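Local structure of N-acetylglucosamine-6-phosphate deacetylase (1O12) at residues I144-E149 with E167-E172; L238-V243 with K312-F317; K257-I262 with I322-K327. The protein probably removes the acetyl group from N-acetylglucosamine 6-phosphate by hydrolysis, with the help of one bound divalent metal ion per subunit. One frame throughout, in Å; residues are numbered along the deposited sequence.

Overall arrangement
The three contacts illustrate how a barrel-type amidohydrolase is tied together. Interaction 1 stands apart, its centre 33 Å from the centre of interaction 2 and 33 Å from that of interaction 3. It joins two loops on the metal side of the chain; the I168 side chain lies about 9 Å from that of the iron ligand H188 and about 14 Å from the bound iron. Interactions 2 and 3, with centres 13 Å apart, are continuous: F314 CD1 meets L325 CD2 at 3.5 Å, and helices 307-318 and 322-336 follow each other in sequence. Within interaction 2, the D241 side chain approaches that of H244, a predicted substrate-binding residue, to about 3 Å.

Interaction 1: I144-E149 with E167-E172; sequences IRPPSE and EIESSE
The carbonyl oxygen of E169 is approached by two successive proline rings, with P147 CD 3.1 Å from E169 O and CB of P146 only slightly farther off. P147 also reaches the next carbonyl, its CG lying 3.1 Å from S170 O, while S170 CB returns the contact at 3.4 Å from P147 O. The carbonyls of E169 and S170 belong to a type II turn from I168 to S171, closed by a 3.3 Å bond from S171 N to I168 O, with S170 taking the positive phi of its third position. I168 fills the other flank. Its CG1 is anti to the backbone N (chi1 -155°) and the chain stays extended, which carries CD1 to 3.6 Å from R145 O, while CG2 branches off to pack 4.0 Å from P147 CD. E169 touches with its stem, CB against P146 CB at 3.9 Å. Both loops are pinned from outside as well: R145 pairs with E151 and donates to T97 O, S148 caps the helix that follows, and S171 OG bonds P166 O. The loops follow strands 121-127 and 159-164, parallel neighbours of the barrel, and the first of these strands carries the iron ligand E127. Since neither proline has an N-H to offer and no hydrogen bond crosses the contact, cohesion rests on van der Waals packing, probably helped by weakly polarised ring C-H groups facing carbonyl oxygens.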
loop_
_atom_site.group_PDB
_atom_site.type_symbol
_atom_site.label_atom_id
_atom_site.label_comp_id
_atom_site.label_asym_id
_atom_site.label_seq_id
_atom_site.Cartn_x
_atom_site.Cartn_y
_atom_site.Cartn_z
ATOM N N ILE A 144 -23.894 -9.926 18.055
ATOM C CA ILE A 144 -23.697 -9.647 16.638
ATOM C C ILE A 144 -24.890 -10.174 15.839
ATOM O O ILE A 144 -25.263 -11.331 15.968
ATOM C CB ILE A 144 -22.391 -10.310 16.095
ATOM C CG1 ILE A 144 -21.186 -9.880 16.945
ATOM C CG2 ILE A 144 -22.178 -9.912 14.618
ATOM C CD1 ILE A 144 -19.838 -10.258 16.352
ATOM N N ARG A 145 -25.469 -9.333 14.995
ATOM C CA ARG A 145 -26.625 -9.749 14.226
ATOM C C ARG A 145 -26.780 -8.771 13.077
ATOM O O ARG A 145 -26.147 -7.705 13.068
ATOM C CB ARG A 145 -27.862 -9.667 15.118
ATOM C CG ARG A 145 -28.028 -8.260 15.697
ATOM C CD ARG A 145 -29.160 -8.166 16.690
ATOM N NE ARG A 145 -29.339 -6.817 17.242
ATOM C CZ ARG A 145 -28.626 -6.295 18.240
ATOM N NH1 ARG A 145 -27.661 -7.001 18.822
ATOM N NH2 ARG A 145 -28.890 -5.063 18.667
ATOM N N PRO A 146 -27.624 -9.114 12.091
ATOM C CA PRO A 146 -27.843 -8.226 10.947
ATOM C C PRO A 146 -28.794 -7.118 11.337
ATOM O O PRO A 146 -29.584 -7.247 12.269
ATOM C CB PRO A 146 -28.454 -9.148 9.902
ATOM C CG PRO A 146 -29.253 -10.083 10.742
ATOM C CD PRO A 146 -28.312 -10.402 11.888
ATOM N N PRO A 147 -28.707 -5.994 10.645
ATOM C CA PRO A 147 -29.582 -4.856 10.922
ATOM C C PRO A 147 -31.002 -5.202 10.492
ATOM O O PRO A 147 -31.210 -5.920 9.510
ATOM C CB PRO A 147 -28.975 -3.747 10.078
ATOM C CG PRO A 147 -28.304 -4.501 8.949
ATOM C CD PRO A 147 -27.670 -5.646 9.664
ATOM N N SER A 148 -31.976 -4.672 11.225
ATOM C CA SER A 148 -33.382 -4.938 10.946
ATOM C C SER A 148 -34.123 -3.623 10.917
ATOM O O SER A 148 -33.689 -2.663 11.538
ATOM C CB SER A 148 -33.966 -5.800 12.060
ATOM O OG SER A 148 -34.152 -5.010 13.223
ATOM N N GLU A 149 -35.260 -3.592 10.220
ATOM C CA GLU A 149 -36.083 -2.381 10.116
ATOM C C GLU A 149 -36.531 -1.940 11.511
ATOM O O GLU A 149 -36.689 -0.739 11.772
ATOM C CB GLU A 149 -37.309 -2.661 9.246
ATOM C CG GLU A 149 -38.001 -1.441 8.689
ATOM C CD GLU A 149 -37.268 -0.871 7.496
ATOM O OE1 GLU A 149 -36.769 -1.684 6.682
ATOM O OE2 GLU A 149 -37.202 0.373 7.367
ATOM N N GLU A 167 -20.692 -6.659 4.032
ATOM C CA GLU A 167 -21.181 -7.926 3.495
ATOM C C GLU A 167 -22.310 -8.546 4.330
ATOM O O GLU A 167 -22.980 -9.492 3.891
ATOM C CB GLU A 167 -20.019 -8.928 3.356
ATOM C CG GLU A 167 -19.597 -9.579 4.656
ATOM C CD GLU A 167 -18.652 -8.737 5.504
ATOM O OE1 GLU A 167 -18.555 -7.499 5.284
ATOM O OE2 GLU A 167 -18.015 -9.328 6.409
ATOM N N ILE A 168 -22.529 -8.010 5.524
ATOM C CA ILE A 168 -23.552 -8.548 6.398
ATOM C C ILE A 168 -24.933 -8.395 5.765
ATOM O O ILE A 168 -25.159 -7.547 4.900
ATOM C CB ILE A 168 -23.484 -7.874 7.812
ATOM C CG1 ILE A 168 -24.069 -8.810 8.863
ATOM C CG2 ILE A 168 -24.250 -6.559 7.825
ATOM C CD1 ILE A 168 -23.932 -8.300 10.327
ATOM N N GLU A 169 -25.858 -9.243 6.183
ATOM C CA GLU A 169 -27.219 -9.209 5.660
ATOM C C GLU A 169 -27.901 -7.892 6.002
ATOM O O GLU A 169 -27.827 -7.429 7.143
ATOM C CB GLU A 169 -28.023 -10.363 6.266
ATOM C CG GLU A 169 -29.434 -10.523 5.714
ATOM C CD GLU A 169 -30.341 -11.276 6.673
ATOM O OE1 GLU A 169 -29.862 -12.265 7.290
ATOM O OE2 GLU A 169 -31.525 -10.876 6.802
ATOM N N SER A 170 -28.567 -7.306 5.011
ATOM C CA SER A 170 -29.301 -6.046 5.174
ATOM C C SER A 170 -28.425 -4.851 5.508
ATOM O O SER A 170 -28.899 -3.835 6.021
ATOM C CB SER A 170 -30.390 -6.193 6.246
ATOM O OG SER A 170 -31.426 -7.042 5.793
ATOM N N SER A 171 -27.145 -4.964 5.202
ATOM C CA SER A 171 -26.232 -3.881 5.482
ATOM C C SER A 171 -26.703 -2.595 4.794
ATOM O O SER A 171 -26.429 -1.499 5.273
ATOM C CB SER A 171 -24.836 -4.254 4.998
ATOM O OG SER A 171 -24.812 -4.371 3.592
ATOM N N GLU A 172 -27.422 -2.739 3.682
ATOM C CA GLU A 172 -27.925 -1.592 2.908
ATOM C C GLU A 172 -28.858 -0.645 3.673
ATOM O O GLU A 172 -28.845 0.555 3.430
ATOM C CB GLU A 172 -28.634 -2.069 1.628
ATOM C CG GLU A 172 -28.318 -3.511 1.228
ATOM C CD GLU A 172 -29.243 -4.531 1.910
ATOM O OE1 GLU A 172 -28.753 -5.621 2.303
ATOM O OE2 GLU A 172 -30.459 -4.241 2.042
#

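Interaction 2: L238-V243 with K312-F317; sequences LICDGV and KNFRKF
C240, in the turn that follows strand 235-239 and itself the centre of an inverse gamma turn, brings its CA to 6.1 Å from F314 CA on helix 307-318. N313 ND2 donates to C240 O at 2.6 Å; ND2 sits in the plane of the carbonyl, while C240 O lies 18° out of the plane of the N313 amide, and the N-H...O angle is 149°. CG of N313 stands opposite the carbonyl carbon (chi1 -76°), which turns the amide toward the C240 carbonyl. With OD1 accepting from Q309 NE2, both ends of the amide are bonded, which fixes its rotation. A leucine here would probably leave C240 O without this donor and Q309 without its acceptor. In this TIM-barrel hydrolase the contact joins an outer helix to the turn after a barrel strand. C240 SG lies at the edge of the F314 ring, in its plane, 3.7 Å from F314 CD2, a sulfur-aromatic contact; L238 CD1 meets the same ring's edge 4.2 Å from CE2. F317 CZ packs 4.2 Å from G242 CA, and the F317 side chain also touches R247 and V250 of helix 247-257. D241 points away from the helix: OD2 accepts from V243 N in an Asx turn, and OD1 from ND1 of H244, a predicted substrate binder.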
loop_
_atom_site.group_PDB
_atom_site.type_symbol
_atom_site.label_atom_id
_atom_site.label_comp_id
_atom_site.label_asym_id
_atom_site.label_seq_id
_atom_site.Cartn_x
_atom_site.Cartn_y
_atom_site.Cartn_z
ATOM N N LEU A 238 -6.385 4.959 12.719
ATOM C CA LEU A 238 -5.240 4.171 13.138
ATOM C C LEU A 238 -4.979 4.237 14.652
ATOM O O LEU A 238 -4.989 5.311 15.240
ATOM C CB LEU A 238 -3.980 4.676 12.440
ATOM C CG LEU A 238 -3.814 4.926 10.948
ATOM C CD1 LEU A 238 -2.331 5.301 10.730
ATOM C CD2 LEU A 238 -4.197 3.693 10.105
ATOM N N ILE A 239 -4.735 3.096 15.282
ATOM C CA ILE A 239 -4.422 3.091 16.708
ATOM C C ILE A 239 -2.895 3.100 16.828
ATOM O O ILE A 239 -2.270 2.069 16.607
ATOM C CB ILE A 239 -4.980 1.832 17.399
ATOM C CG1 ILE A 239 -6.506 1.815 17.298
ATOM C CG2 ILE A 239 -4.518 1.782 18.867
ATOM C CD1 ILE A 239 -7.113 0.443 17.546
ATOM N N CYS A 240 -2.290 4.240 17.172
ATOM C CA CYS A 240 -0.836 4.310 17.252
ATOM C C CYS A 240 -0.164 3.945 18.546
ATOM O O CYS A 240 0.565 4.748 19.115
ATOM C CB CYS A 240 -0.356 5.679 16.846
ATOM S SG CYS A 240 -0.689 5.941 15.158
ATOM N N ASP A 241 -0.370 2.710 18.969
ATOM C CA ASP A 241 0.184 2.221 20.207
ATOM C C ASP A 241 1.367 1.296 20.001
ATOM O O ASP A 241 1.913 0.767 20.965
ATOM C CB ASP A 241 -0.891 1.495 21.015
ATOM C CG ASP A 241 -1.518 0.349 20.259
ATOM O OD1 ASP A 241 -2.451 -0.259 20.825
ATOM O OD2 ASP A 241 -1.099 0.047 19.117
ATOM N N GLY A 242 1.753 1.100 18.748
ATOM C CA GLY A 242 2.885 0.236 18.449
ATOM C C GLY A 242 2.546 -1.240 18.455
ATOM O O GLY A 242 3.376 -2.065 18.070
ATOM N N VAL A 243 1.330 -1.566 18.888
ATOM C CA VAL A 243 0.868 -2.944 18.936
ATOM C C VAL A 243 -0.193 -3.250 17.860
ATOM O O VAL A 243 -0.052 -4.230 17.125
ATOM C CB VAL A 243 0.316 -3.254 20.336
ATOM C CG1 VAL A 243 -0.040 -4.730 20.455
ATOM C CG2 VAL A 243 1.363 -2.848 21.378
ATOM N N LYS A 312 2.075 11.757 20.019
ATOM C CA LYS A 312 3.520 11.690 20.095
ATOM C C LYS A 312 4.001 10.515 19.260
ATOM O O LYS A 312 4.953 10.650 18.477
ATOM C CB LYS A 312 3.992 11.510 21.536
ATOM C CG LYS A 312 3.772 12.707 22.455
ATOM C CD LYS A 312 4.660 12.605 23.701
ATOM C CE LYS A 312 4.132 13.415 24.880
ATOM N NZ LYS A 312 2.916 12.785 25.530
ATOM N N ASN A 313 3.330 9.372 19.421
ATOM C CA ASN A 313 3.726 8.169 18.715
ATOM C C ASN A 313 3.695 8.394 17.233
ATOM O O ASN A 313 4.696 8.172 16.546
ATOM C CB ASN A 313 2.823 6.960 19.061
ATOM C CG ASN A 313 3.128 6.352 20.430
ATOM O OD1 ASN A 313 4.189 6.576 21.011
ATOM N ND2 ASN A 313 2.196 5.567 20.941
ATOM N N PHE A 314 2.549 8.849 16.737
ATOM C CA PHE A 314 2.383 9.081 15.317
ATOM C C PHE A 314 3.465 9.972 14.795
ATOM O O PHE A 314 4.059 9.697 13.755
ATOM C CB PHE A 314 1.040 9.723 15.009
ATOM C CG PHE A 314 0.761 9.801 13.548
ATOM C CD1 PHE A 314 1.148 10.922 12.811
ATOM C CD2 PHE A 314 0.158 8.723 12.892
ATOM C CE1 PHE A 314 0.934 10.980 11.433
ATOM C CE2 PHE A 314 -0.065 8.753 11.525
ATOM C CZ PHE A 314 0.322 9.888 10.789
ATOM N N ARG A 315 3.715 11.054 15.523
ATOM C CA ARG A 315 4.740 11.995 15.139
ATOM C C ARG A 315 6.116 11.337 15.060
ATOM O O ARG A 315 6.899 11.636 14.166
ATOM C CB ARG A 315 4.807 13.142 16.131
ATOM C CG ARG A 315 5.841 14.174 15.731
ATOM C CD ARG A 315 6.300 14.969 16.914
ATOM N NE ARG A 315 6.777 16.274 16.495
ATOM C CZ ARG A 315 7.354 17.164 17.297
ATOM N NH1 ARG A 315 7.529 16.881 18.580
ATOM N NH2 ARG A 315 7.747 18.349 16.814
ATOM N N LYS A 316 6.411 10.439 15.995
ATOM C CA LYS A 316 7.708 9.789 16.007
ATOM C C LYS A 316 7.826 8.726 14.922
ATOM O O LYS A 316 8.868 8.597 14.283
ATOM C CB LYS A 316 7.952 9.150 17.368
ATOM C CG LYS A 316 9.280 8.412 17.500
ATOM C CD LYS A 316 9.213 7.451 18.681
ATOM C CE LYS A 316 8.506 8.106 19.899
ATOM N NZ LYS A 316 7.320 7.322 20.435
ATOM N N PHE A 317 6.760 7.958 14.726
ATOM C CA PHE A 317 6.779 6.908 13.729
ATOM C C PHE A 317 6.979 7.450 12.321
ATOM O O PHE A 317 7.747 6.886 11.537
ATOM C CB PHE A 317 5.471 6.105 13.779
ATOM C CG PHE A 317 5.288 5.299 15.043
ATOM C CD1 PHE A 317 4.054 4.749 15.347
ATOM C CD2 PHE A 317 6.362 5.065 15.914
ATOM C CE1 PHE A 317 3.875 3.963 16.508
ATOM C CE2 PHE A 317 6.208 4.293 17.067
ATOM C CZ PHE A 317 4.958 3.735 17.368
#

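Interaction 3: K257-I262 with I322-K327; sequences KKANGI and ITELAK
A259 CB sits against the stem of E324, 3.5 Å from E324 CB and 3.7 Å from E324 CG. The CG of E324 lies beside its own backbone N (chi1 -71°) and the chain runs on extended (chi2 163°), lifting the carboxylate past the alanine methyl. There OE2 accepts from a water at 2.6 Å, and that water in turn accepts from A259 N at 3.0 Å, so the short 3-10 segment 259-260 is bridged to the helix without a direct bond. The carboxylate has further partners: OE2 meets Y254 OH, and OE1 takes the N-H of S321 just before the helix. One helical turn on, K327 stretches out in full beyond CG, all its later torsions near 180°. Its CD passes 4.1 Å from A259 CB, and the chain points the same way as N260, so its aliphatic part runs past A259 and beside N260. Backbone carbonyls of the loop are gathered by the helix too, since N332 ND2 donates to both A259 O and I262 O. This is the alpha-to-beta connection of a TIM barrel, in which the loop leaving helix 247-257 packs against a neighbouring helix before strand 262-265 enters the barrel.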
loop_
_atom_site.group_PDB
_atom_site.type_symbol
_atom_site.label_atom_id
_atom_site.label_comp_id
_atom_site.label_asym_id
_atom_site.label_seq_id
_atom_site.Cartn_x
_atom_site.Cartn_y
_atom_site.Cartn_z
ATOM N N LYS A 257 -1.421 7.013 2.359
ATOM C CA LYS A 257 -2.560 7.881 2.628
ATOM C C LYS A 257 -2.276 9.356 2.888
ATOM O O LYS A 257 -3.163 10.190 2.696
ATOM C CB LYS A 257 -3.332 7.331 3.823
ATOM C CG LYS A 257 -3.809 5.907 3.656
ATOM C CD LYS A 257 -4.811 5.797 2.539
ATOM C CE LYS A 257 -5.925 6.769 2.724
ATOM N NZ LYS A 257 -6.978 6.544 1.699
ATOM N N LYS A 258 -1.054 9.668 3.341
ATOM C CA LYS A 258 -0.619 11.034 3.693
ATOM C C LYS A 258 -1.452 11.460 4.866
ATOM O O LYS A 258 -2.362 10.746 5.240
ATOM C CB LYS A 258 -0.815 12.035 2.541
ATOM C CG LYS A 258 -0.098 11.658 1.262
ATOM C CD LYS A 258 1.388 11.333 1.470
ATOM C CE LYS A 258 1.986 10.732 0.154
ATOM N NZ LYS A 258 3.364 10.092 0.262
ATOM N N ALA A 259 -1.144 12.620 5.446
ATOM C CA ALA A 259 -1.879 13.141 6.610
ATOM C C ALA A 259 -3.376 13.288 6.358
ATOM O O ALA A 259 -4.189 13.012 7.230
ATOM C CB ALA A 259 -1.301 14.469 7.024
ATOM N N ASN A 260 -3.723 13.691 5.146
ATOM C CA ASN A 260 -5.111 13.897 4.727
ATOM C C ASN A 260 -6.022 12.669 4.823
ATOM O O ASN A 260 -7.235 12.817 4.882
ATOM C CB ASN A 260 -5.133 14.407 3.272
ATOM C CG ASN A 260 -3.981 15.390 2.966
ATOM O OD1 ASN A 260 -2.779 15.138 3.287
ATOM N ND2 ASN A 260 -4.333 16.516 2.336
ATOM N N GLY A 261 -5.459 11.459 4.836
ATOM C CA GLY A 261 -6.296 10.275 4.876
ATOM C C GLY A 261 -6.222 9.425 6.128
ATOM O O GLY A 261 -6.597 8.260 6.094
ATOM N N ILE A 262 -5.750 10.002 7.233
ATOM C CA ILE A 262 -5.624 9.269 8.496
ATOM C C ILE A 262 -6.322 9.956 9.669
ATOM O O ILE A 262 -6.216 11.162 9.867
ATOM C CB ILE A 262 -4.151 9.062 8.835
ATOM C CG1 ILE A 262 -3.571 7.969 7.946
ATOM C CG2 ILE A 262 -3.979 8.759 10.298
ATOM C CD1 ILE A 262 -2.046 8.058 7.837
ATOM N N ILE A 322 4.015 19.223 12.506
ATOM C CA ILE A 322 2.953 19.494 13.459
ATOM C C ILE A 322 1.713 19.914 12.707
ATOM O O ILE A 322 0.625 19.761 13.195
ATOM C CB ILE A 322 3.332 20.564 14.461
ATOM C CG1 ILE A 322 4.631 20.160 15.158
ATOM C CG2 ILE A 322 2.238 20.667 15.530
ATOM C CD1 ILE A 322 4.903 20.916 16.476
ATOM N N THR A 323 1.879 20.439 11.505
ATOM C CA THR A 323 0.721 20.784 10.688
ATOM C C THR A 323 -0.026 19.512 10.253
ATOM O O THR A 323 -1.245 19.501 10.180
ATOM C CB THR A 323 1.114 21.531 9.412
ATOM O OG1 THR A 323 1.500 22.875 9.732
ATOM C CG2 THR A 323 -0.040 21.539 8.453
ATOM N N GLU A 324 0.700 18.444 9.954
ATOM C CA GLU A 324 0.063 17.206 9.544
ATOM C C GLU A 324 -0.587 16.479 10.713
ATOM O O GLU A 324 -1.588 15.766 10.526
ATOM C CB GLU A 324 1.081 16.269 8.901
ATOM C CG GLU A 324 1.581 16.699 7.535
ATOM C CD GLU A 324 2.850 15.962 7.197
ATOM O OE1 GLU A 324 3.845 16.211 7.904
ATOM O OE2 GLU A 324 2.861 15.126 6.261
ATOM N N LEU A 325 0.005 16.644 11.898
ATOM C CA LEU A 325 -0.491 16.037 13.117
ATOM C C LEU A 325 -1.822 16.661 13.485
ATOM O O LEU A 325 -2.635 16.022 14.141
ATOM C CB LEU A 325 0.467 16.252 14.275
ATOM C CG LEU A 325 1.536 15.205 14.565
ATOM C CD1 LEU A 325 2.333 15.677 15.798
ATOM C CD2 LEU A 325 0.902 13.845 14.801
ATOM N N ALA A 326 -2.035 17.907 13.081
ATOM C CA ALA A 326 -3.301 18.559 13.360
ATOM C C ALA A 326 -4.417 17.917 12.528
ATOM O O ALA A 326 -5.581 17.850 12.959
ATOM C CB ALA A 326 -3.220 20.043 13.041
ATOM N N LYS A 327 -4.074 17.438 11.337
ATOM C CA LYS A 327 -5.097 16.849 10.492
ATOM C C LYS A 327 -5.514 15.506 11.044
ATOM O O LYS A 327 -6.701 15.222 11.162
ATOM C CB LYS A 327 -4.589 16.698 9.076
ATOM C CG LYS A 327 -4.228 18.007 8.427
ATOM C CD LYS A 327 -3.776 17.742 6.999
ATOM C CE LYS A 327 -3.632 19.014 6.212
ATOM N NZ LYS A 327 -3.462 18.673 4.771
HETATM O O HOH W 1 1.107 14.379 4.462
#